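Local coordinates for protein cytochrome P450 (Rhodococcus erythropolis, PDB 3WEC) that hydroxylates the quinoline nitrogen of an aurachin biosynthetic intermediate, as a heme-dependent cytochrome P450 monooxygenase, at residues D84-L89 and F190-E195; V185-F190 and M397-P402; N180-V185 and S201-E206. All blocks are in the same frame, centred on the assembly; numbering follows the deposited sequence.

Interaction 1: D84-L89 and F190-E195; sequences DMPPFL and FAIPKE
The backbone oxygen D84 O lies 3.4 Å from F190 CE1, a polar atom set obliquely to an aromatic ring in a contact without hydrogen bonds. The two loops that meet here are elements of the cytochrome P450 fold: 84-89 runs from helix 73-81 toward helix 107-121, in the B-C region, while 190-195 ends the F-G loop and enters the G helix, with P193 at its N-cap position. The F190 ring takes the side chains of M85 and P86, and I192 meets P86 and P87. P86 supplies a CH-pi contact: its CD stands over one face of the F190 ring, 4.1 Å from the centroid and 17° off the normal, displaced a little toward the rim, and the two side chains cross at about a right angle. M85 adds a Met-aromatic contact of a different slant, its SD 4.8 Å from the centroid of the F190 ring and 59° off the normal. The sulfur gets there because the M85 chain folds back at both chi2 (-58°) and chi3, bringing SD to 3.7 Å from F190 CZ. L77 and M81 of helix 73-81 also touch the ring. F190 thus reaches from its own loop to pack on 84-89 and on helix 73-81, although it stays partly exposed, in keeping with a contact near the surface. The second half of the joint belongs to I192, whose two branches divide the work between two prolines. The end of its extended CG1 branch, I192 CD1, meets P87 CD at 4.1 Å. P87 in turn rests on A197 and R200 of helix 194-216. The CG2 methyl of I192 is the tighter of the two, 3.6 Å from P86 CB.

Interaction 2: V185-F190 and M397-P402; sequences VLDINF and MGLRGP. With AUI (3-[(2E,6E,9R)-9-hydroxy-3,7,11-trimethyldodeca-2,6,10-trien-1-yl]-2-methylquinolin-4(1H)-one), chain C.
L399 overlaps D187, the two side chains sliding past each other in opposite directions with L399 CD2 3.4 Å from D187 CB. This is where, in the P450 fold, the F-G loop closes over the loop between strands 384-387 and 407-410, a position consistent with substrate recognition site 6 of P450s, and both lie along the bound substrate. D187 makes the closure: its carboxylate faces a run of successive backbone N-H groups. OD1 of D187 takes a nearly straight bond from G398 N (2.8 Å, 173°) on its syn side, while weak bonds reach the same oxygen from M397 N and from I188 N within its own loop. Its OD2 receives L399 N at 2.8 Å, from above the carboxylate plane. With CG anti to the backbone N (chi1 -157°), the acid is delivered to the opposite loop, and bonds to both oxygens fix its rotation; so many N-H donors would probably favour the ionised form. A main-chain bond, M397 N to I188 O at 2.9 Å, continues the attachment.

The reward is a wall for AUI. L186 and L399 pack together, CB of L186 3.9 Å from CD2 of L399. The alkenyl chain then runs past this wall: L399 CD1 lies 3.3 Å from AUI C16, the CA of G398 meets C17, and M397 CE touches AUI C27 at 3.7 Å.

Interaction 3: N180-V185 and S201-E206; sequences NLVAGV and SAAIEE
The F and G helices of the P450 fold, here 172-182 and 194-216, pack against each other near the end of the first, and the contact 180-185 with 201-206 is one of their meeting points. With an alanine at A203 the backbones come close, the CA atoms of L181 and A203 being 6.3 Å apart; the small side chain probably permits this approach, and A203 CB comes 3.5 Å from L181 CB. From there the contact passes along the first segment to V182 and V185, and along the second to I204.

V182 packs beside A203 and I204 of the G helix through its CG1 methyl, which stands anti to the carbonyl carbon (chi1 -66°). V182 CG1 lies 4.0 Å from A203 O. The same methyl, V182 CG1, is 4.1 Å from I204 CG1. I204 divides its branch between two valines: CG1 serves V182, and CD1 goes on to V185, reaching it tip to tip at 3.9 Å from V185 CG2. A backbone bond, V185 N to V182 O at 2.9 Å, links the two valines.

The contacts between side chains are all apolar; no hydrogen bond crosses between the segments. V182 also touches L248 and Q255 of the long helix 240-271, while V185 and I204 both meet the loop residue P87. A hydrophobic seam of this kind, in which the end of the F helix meets both the G helix and the long central helix 240-271, belongs to the F/G packing of the cytochrome P450 fold.

The three contacts converge on the loop between helices 172-182 and 194-216. Interaction 1 is at the surface, and its two loops meet through an aromatic ring, methionine, isoleucine and prolines; interaction 2 is buried beside the substrate, and there a carboxylate collects backbone N-H groups; interaction 3 is also buried, but brings helix 194-216 against the end region of helix 172-182 mainly through aliphatic side chains. The segments overlap at F190 (interactions 1 and 2) and V185 (2 and 3), and interactions 1 and 3 both include part of helix 194-216. A probable hydrogen bond from L89 N to V185 O, 3.1 Å, adds a direct polar link between interaction 1 and the other two.

Interaction 1: D84-L89 and F190-E195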
# COMPACT_ATOMS: atom_id res chain seq x y z
N ASP A 84 -12.97 -10.91 -17.06
CA ASP A 84 -13.71 -10.61 -15.83
C ASP A 84 -12.76 -10.02 -14.78
O ASP A 84 -11.62 -10.43 -14.70
CB ASP A 84 -14.31 -11.90 -15.24
CG ASP A 84 -15.66 -12.31 -15.85
OD1 ASP A 84 -16.17 -11.71 -16.84
OD2 ASP A 84 -16.23 -13.26 -15.29
N MET A 85 -13.24 -9.05 -13.98
CA MET A 85 -12.53 -8.56 -12.79
C MET A 85 -12.15 -9.68 -11.83
O MET A 85 -13.00 -10.48 -11.47
CB MET A 85 -13.38 -7.55 -12.01
CG MET A 85 -13.34 -6.10 -12.50
SD MET A 85 -11.70 -5.35 -12.54
CE MET A 85 -11.30 -5.12 -10.80
N PRO A 86 -10.88 -9.73 -11.40
CA PRO A 86 -10.40 -10.56 -10.29
C PRO A 86 -10.98 -10.02 -8.98
O PRO A 86 -11.45 -8.88 -8.98
CB PRO A 86 -8.89 -10.34 -10.33
CG PRO A 86 -8.73 -8.99 -10.93
CD PRO A 86 -9.79 -8.91 -11.97
N PRO A 87 -10.98 -10.81 -7.89
CA PRO A 87 -11.41 -10.26 -6.59
C PRO A 87 -10.59 -9.02 -6.23
O PRO A 87 -9.36 -9.05 -6.24
CB PRO A 87 -11.11 -11.38 -5.60
CG PRO A 87 -10.96 -12.61 -6.41
CD PRO A 87 -10.49 -12.19 -7.77
N PHE A 88 -11.29 -7.93 -5.94
CA PHE A 88 -10.65 -6.64 -5.75
C PHE A 88 -11.40 -5.83 -4.69
O PHE A 88 -12.64 -5.70 -4.75
CB PHE A 88 -10.59 -5.92 -7.10
CG PHE A 88 -9.95 -4.56 -7.05
CD1 PHE A 88 -10.62 -3.46 -7.56
CD2 PHE A 88 -8.68 -4.38 -6.51
CE1 PHE A 88 -10.03 -2.21 -7.53
CE2 PHE A 88 -8.09 -3.12 -6.48
CZ PHE A 88 -8.77 -2.03 -6.99
N LEU A 89 -10.64 -5.34 -3.70
CA LEU A 89 -11.11 -4.35 -2.71
C LEU A 89 -11.78 -3.22 -3.46
O LEU A 89 -11.19 -2.67 -4.39
CB LEU A 89 -9.94 -3.75 -1.91
CG LEU A 89 -9.59 -4.00 -0.44
CD1 LEU A 89 -8.71 -2.85 0.05
CD2 LEU A 89 -10.80 -4.15 0.47
N PHE A 190 -5.34 -9.28 -13.90
CA PHE A 190 -6.10 -10.14 -14.78
C PHE A 190 -5.26 -11.33 -15.22
O PHE A 190 -5.55 -11.95 -16.25
CB PHE A 190 -6.51 -9.37 -16.02
CG PHE A 190 -7.55 -8.35 -15.78
CD1 PHE A 190 -8.88 -8.66 -15.94
CD2 PHE A 190 -7.19 -7.05 -15.41
CE1 PHE A 190 -9.86 -7.70 -15.71
CE2 PHE A 190 -8.16 -6.09 -15.18
CZ PHE A 190 -9.50 -6.42 -15.33
N ALA A 191 -4.20 -11.62 -14.50
CA ALA A 191 -3.44 -12.84 -14.81
C ALA A 191 -3.58 -13.77 -13.61
O ALA A 191 -2.58 -14.11 -12.94
CB ALA A 191 -1.96 -12.53 -15.13
N ILE A 192 -4.84 -14.14 -13.35
CA ILE A 192 -5.25 -14.90 -12.16
C ILE A 192 -6.26 -15.96 -12.58
O ILE A 192 -7.35 -15.63 -13.00
CB ILE A 192 -5.77 -13.97 -11.01
CG1 ILE A 192 -6.23 -14.78 -9.81
CG2 ILE A 192 -6.91 -13.07 -11.46
CD1 ILE A 192 -6.97 -13.96 -8.79
N PRO A 193 -5.84 -17.25 -12.55
CA PRO A 193 -6.75 -18.37 -12.82
C PRO A 193 -7.94 -18.38 -11.86
O PRO A 193 -7.93 -17.71 -10.83
CB PRO A 193 -5.86 -19.60 -12.63
CG PRO A 193 -4.47 -19.12 -12.93
CD PRO A 193 -4.44 -17.69 -12.40
N LYS A 194 -8.95 -19.17 -12.25
CA LYS A 194 -10.30 -19.27 -11.66
C LYS A 194 -10.35 -19.80 -10.23
O LYS A 194 -10.98 -19.20 -9.37
CB LYS A 194 -11.19 -20.19 -12.54
CG LYS A 194 -10.45 -21.30 -13.31
CD LYS A 194 -9.09 -21.70 -12.71
CE LYS A 194 -8.03 -21.89 -13.77
NZ LYS A 194 -7.63 -23.31 -13.95
N GLU A 195 -9.68 -20.93 -10.02
CA GLU A 195 -9.61 -21.63 -8.73
C GLU A 195 -9.01 -20.76 -7.62
O GLU A 195 -9.22 -21.04 -6.44
CB GLU A 195 -8.81 -22.94 -8.87
CG GLU A 195 -8.16 -23.42 -7.57
CD GLU A 195 -7.46 -24.77 -7.68
OE1 GLU A 195 -6.47 -24.97 -6.93
OE2 GLU A 195 -7.88 -25.63 -8.49

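Interaction 2: V185-F190 and M397-P402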
# COMPACT_ATOMS: atom_id res chain seq x y z
N VAL A 185 -5.65 -8.83 -3.23
CA VAL A 185 -6.91 -8.16 -3.42
C VAL A 185 -6.72 -6.62 -3.32
O VAL A 185 -7.63 -5.86 -3.58
CB VAL A 185 -7.88 -8.80 -2.37
CG1 VAL A 185 -8.88 -7.83 -1.72
CG2 VAL A 185 -8.49 -10.10 -2.92
N LEU A 186 -5.50 -6.17 -3.06
CA LEU A 186 -5.20 -4.72 -3.06
C LEU A 186 -4.99 -4.27 -4.50
O LEU A 186 -5.20 -3.14 -4.83
CB LEU A 186 -3.89 -4.41 -2.29
CG LEU A 186 -3.78 -3.24 -1.27
CD1 LEU A 186 -2.34 -2.99 -0.86
CD2 LEU A 186 -4.55 -1.95 -1.64
N ASP A 187 -4.52 -5.16 -5.35
CA ASP A 187 -4.14 -4.73 -6.68
C ASP A 187 -5.08 -5.36 -7.70
O ASP A 187 -5.78 -6.36 -7.41
CB ASP A 187 -2.65 -5.04 -6.91
CG ASP A 187 -1.99 -4.17 -8.01
OD1 ASP A 187 -2.65 -3.43 -8.78
OD2 ASP A 187 -0.75 -4.28 -8.16
N ILE A 188 -5.13 -4.77 -8.90
CA ILE A 188 -5.83 -5.38 -10.00
C ILE A 188 -4.86 -6.26 -10.78
O ILE A 188 -3.78 -5.80 -11.16
CB ILE A 188 -6.46 -4.32 -10.95
CG1 ILE A 188 -7.16 -3.21 -10.13
CG2 ILE A 188 -7.37 -5.00 -11.98
CD1 ILE A 188 -8.07 -2.31 -10.95
N ASN A 189 -5.25 -7.51 -11.05
CA ASN A 189 -4.43 -8.45 -11.82
C ASN A 189 -5.33 -9.41 -12.57
O ASN A 189 -5.98 -10.25 -11.94
CB ASN A 189 -3.53 -9.27 -10.91
CG ASN A 189 -2.35 -9.90 -11.65
OD1 ASN A 189 -1.21 -9.52 -11.45
ND2 ASN A 189 -2.62 -10.88 -12.51
N PHE A 190 -5.34 -9.28 -13.90
CA PHE A 190 -6.10 -10.14 -14.78
C PHE A 190 -5.26 -11.33 -15.22
O PHE A 190 -5.55 -11.95 -16.25
CB PHE A 190 -6.51 -9.37 -16.02
CG PHE A 190 -7.55 -8.35 -15.78
CD1 PHE A 190 -8.88 -8.66 -15.94
CD2 PHE A 190 -7.19 -7.05 -15.41
CE1 PHE A 190 -9.86 -7.70 -15.71
CE2 PHE A 190 -8.16 -6.09 -15.18
CZ PHE A 190 -9.50 -6.42 -15.33
N MET A 397 -1.42 -4.14 -11.51
CA MET A 397 -1.55 -2.86 -12.21
C MET A 397 -0.93 -1.67 -11.49
O MET A 397 -0.29 -0.85 -12.13
CB MET A 397 -3.02 -2.57 -12.55
CG MET A 397 -3.49 -3.27 -13.80
SD MET A 397 -5.05 -2.63 -14.46
CE MET A 397 -5.12 -1.00 -13.64
N GLY A 398 -1.14 -1.55 -10.19
CA GLY A 398 -0.68 -0.37 -9.44
C GLY A 398 0.43 -0.59 -8.40
O GLY A 398 1.02 0.37 -7.90
N LEU A 399 0.70 -1.83 -8.03
CA LEU A 399 1.69 -2.10 -6.95
C LEU A 399 3.00 -2.59 -7.52
O LEU A 399 3.03 -3.16 -8.60
CB LEU A 399 1.14 -3.13 -5.96
CG LEU A 399 0.33 -2.75 -4.70
CD1 LEU A 399 -0.23 -1.35 -4.67
CD2 LEU A 399 -0.72 -3.83 -4.40
N ARG A 400 4.10 -2.32 -6.83
CA ARG A 400 5.40 -2.77 -7.29
C ARG A 400 6.28 -3.25 -6.15
O ARG A 400 6.48 -2.56 -5.13
CB ARG A 400 6.10 -1.68 -8.08
CG ARG A 400 7.37 -2.16 -8.78
CD ARG A 400 7.91 -1.11 -9.73
NE ARG A 400 9.13 -1.54 -10.38
CZ ARG A 400 10.35 -1.28 -9.95
NH1 ARG A 400 11.41 -1.71 -10.62
NH2 ARG A 400 10.51 -0.58 -8.85
N GLY A 401 6.76 -4.47 -6.33
CA GLY A 401 7.67 -5.08 -5.38
C GLY A 401 8.05 -6.45 -5.92
O GLY A 401 7.36 -6.97 -6.78
N PRO A 402 9.14 -7.02 -5.39
CA PRO A 402 9.65 -8.31 -5.87
C PRO A 402 8.78 -9.53 -5.47
O PRO A 402 8.19 -9.57 -4.38
CB PRO A 402 11.03 -8.38 -5.21
CG PRO A 402 10.87 -7.55 -3.95
CD PRO A 402 10.06 -6.39 -4.43
O13 AUI C . -6.62 3.38 -2.93
C1 AUI C . -5.81 2.83 -2.15
C4 AUI C . -6.33 2.26 -0.89
C5 AUI C . -7.69 2.32 -0.59
C6 AUI C . -8.16 1.76 0.60
C7 AUI C . -7.23 1.13 1.44
C8 AUI C . -5.87 1.04 1.17
C9 AUI C . -5.35 1.58 0.01
N10 AUI C . -4.02 1.48 -0.31
C3 AUI C . -3.47 1.99 -1.43
C11 AUI C . -1.98 1.85 -1.71
C2 AUI C . -4.34 2.70 -2.42
C12 AUI C . -3.75 3.25 -3.69
C14 AUI C . -3.29 2.08 -4.56
C15 AUI C . -3.87 0.95 -5.04
C26 AUI C . -5.29 0.48 -4.79
C16 AUI C . -2.94 0.09 -5.88
C17 AUI C . -3.32 -0.13 -7.34
C18 AUI C . -4.75 0.20 -7.65
C19 AUI C . -5.28 0.36 -8.88
C27 AUI C . -4.53 0.18 -10.18
C20 AUI C . -6.76 0.67 -8.96
C21 AUI C . -7.12 2.16 -8.84
O28 AUI C . -8.54 2.20 -8.69
C22 AUI C . -6.57 2.90 -7.64
C23 AUI C . -7.23 3.23 -6.49
C24 AUI C . -6.45 4.00 -5.48
C25 AUI C . -8.66 2.90 -6.09

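Interaction 3: N180-V185 and S201-E206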
# COMPACT_ATOMS: atom_id res chain seq x y z
N ASN A 180 -2.79 -14.19 3.74
CA ASN A 180 -2.10 -14.57 2.56
C ASN A 180 -2.99 -14.56 1.27
O ASN A 180 -2.58 -14.02 0.25
CB ASN A 180 -1.55 -15.96 2.84
CG ASN A 180 -0.63 -16.41 1.79
OD1 ASN A 180 0.59 -16.14 1.87
ND2 ASN A 180 -1.16 -17.12 0.80
N LEU A 181 -4.14 -15.25 1.29
CA LEU A 181 -5.11 -15.20 0.20
C LEU A 181 -5.59 -13.75 -0.04
O LEU A 181 -5.82 -13.31 -1.18
CB LEU A 181 -6.31 -16.03 0.58
CG LEU A 181 -6.24 -17.59 0.43
CD1 LEU A 181 -5.26 -17.95 -0.65
CD2 LEU A 181 -5.98 -18.28 1.76
N VAL A 182 -5.82 -13.00 1.01
CA VAL A 182 -6.39 -11.67 0.70
C VAL A 182 -5.38 -10.66 0.20
O VAL A 182 -5.80 -9.75 -0.50
CB VAL A 182 -7.29 -11.06 1.80
CG1 VAL A 182 -8.56 -11.89 2.00
CG2 VAL A 182 -6.56 -10.87 3.11
N ALA A 183 -4.09 -10.82 0.51
CA ALA A 183 -3.08 -9.74 0.23
C ALA A 183 -3.15 -9.20 -1.18
O ALA A 183 -3.04 -8.02 -1.31
CB ALA A 183 -1.64 -10.15 0.53
N GLY A 184 -3.38 -10.03 -2.22
CA GLY A 184 -3.37 -9.54 -3.64
C GLY A 184 -4.66 -8.81 -4.10
O GLY A 184 -4.76 -8.22 -5.20
N VAL A 185 -5.65 -8.83 -3.23
CA VAL A 185 -6.91 -8.16 -3.42
C VAL A 185 -6.72 -6.62 -3.32
O VAL A 185 -7.63 -5.86 -3.58
CB VAL A 185 -7.88 -8.80 -2.37
CG1 VAL A 185 -8.88 -7.83 -1.72
CG2 VAL A 185 -8.49 -10.10 -2.92
N SER A 201 -11.79 -15.29 -3.04
CA SER A 201 -13.19 -15.01 -2.68
C SER A 201 -13.67 -15.72 -1.43
O SER A 201 -14.33 -15.12 -0.60
CB SER A 201 -14.12 -15.41 -3.84
OG SER A 201 -14.44 -14.24 -4.55
N ALA A 202 -13.38 -17.00 -1.30
CA ALA A 202 -13.75 -17.67 -0.06
C ALA A 202 -13.09 -16.92 1.10
O ALA A 202 -13.68 -16.75 2.15
CB ALA A 202 -13.39 -19.14 -0.06
N ALA A 203 -11.89 -16.38 0.89
CA ALA A 203 -11.15 -15.88 2.03
C ALA A 203 -11.62 -14.46 2.41
O ALA A 203 -11.55 -14.03 3.58
CB ALA A 203 -9.67 -15.98 1.72
N ILE A 204 -12.14 -13.73 1.43
CA ILE A 204 -12.84 -12.52 1.73
C ILE A 204 -14.06 -12.83 2.58
O ILE A 204 -14.32 -12.13 3.59
CB ILE A 204 -13.19 -11.68 0.47
CG1 ILE A 204 -11.90 -11.14 -0.20
CG2 ILE A 204 -14.17 -10.52 0.79
CD1 ILE A 204 -12.12 -10.74 -1.65
N GLU A 205 -14.80 -13.86 2.20
CA GLU A 205 -16.07 -14.19 2.87
C GLU A 205 -15.85 -14.73 4.28
O GLU A 205 -16.47 -14.22 5.24
CB GLU A 205 -16.92 -15.18 2.02
CG GLU A 205 -17.29 -14.67 0.63
CD GLU A 205 -18.25 -15.58 -0.14
OE1 GLU A 205 -19.42 -15.16 -0.34
OE2 GLU A 205 -17.87 -16.73 -0.53
N GLU A 206 -14.96 -15.72 4.40
CA GLU A 206 -14.61 -16.34 5.69
C GLU A 206 -13.98 -15.40 6.72
O GLU A 206 -14.15 -15.63 7.92
CB GLU A 206 -13.73 -17.58 5.49
CG GLU A 206 -14.31 -18.59 4.50
CD GLU A 206 -13.43 -19.81 4.23
OE1 GLU A 206 -12.32 -19.91 4.77
OE2 GLU A 206 -13.86 -20.69 3.46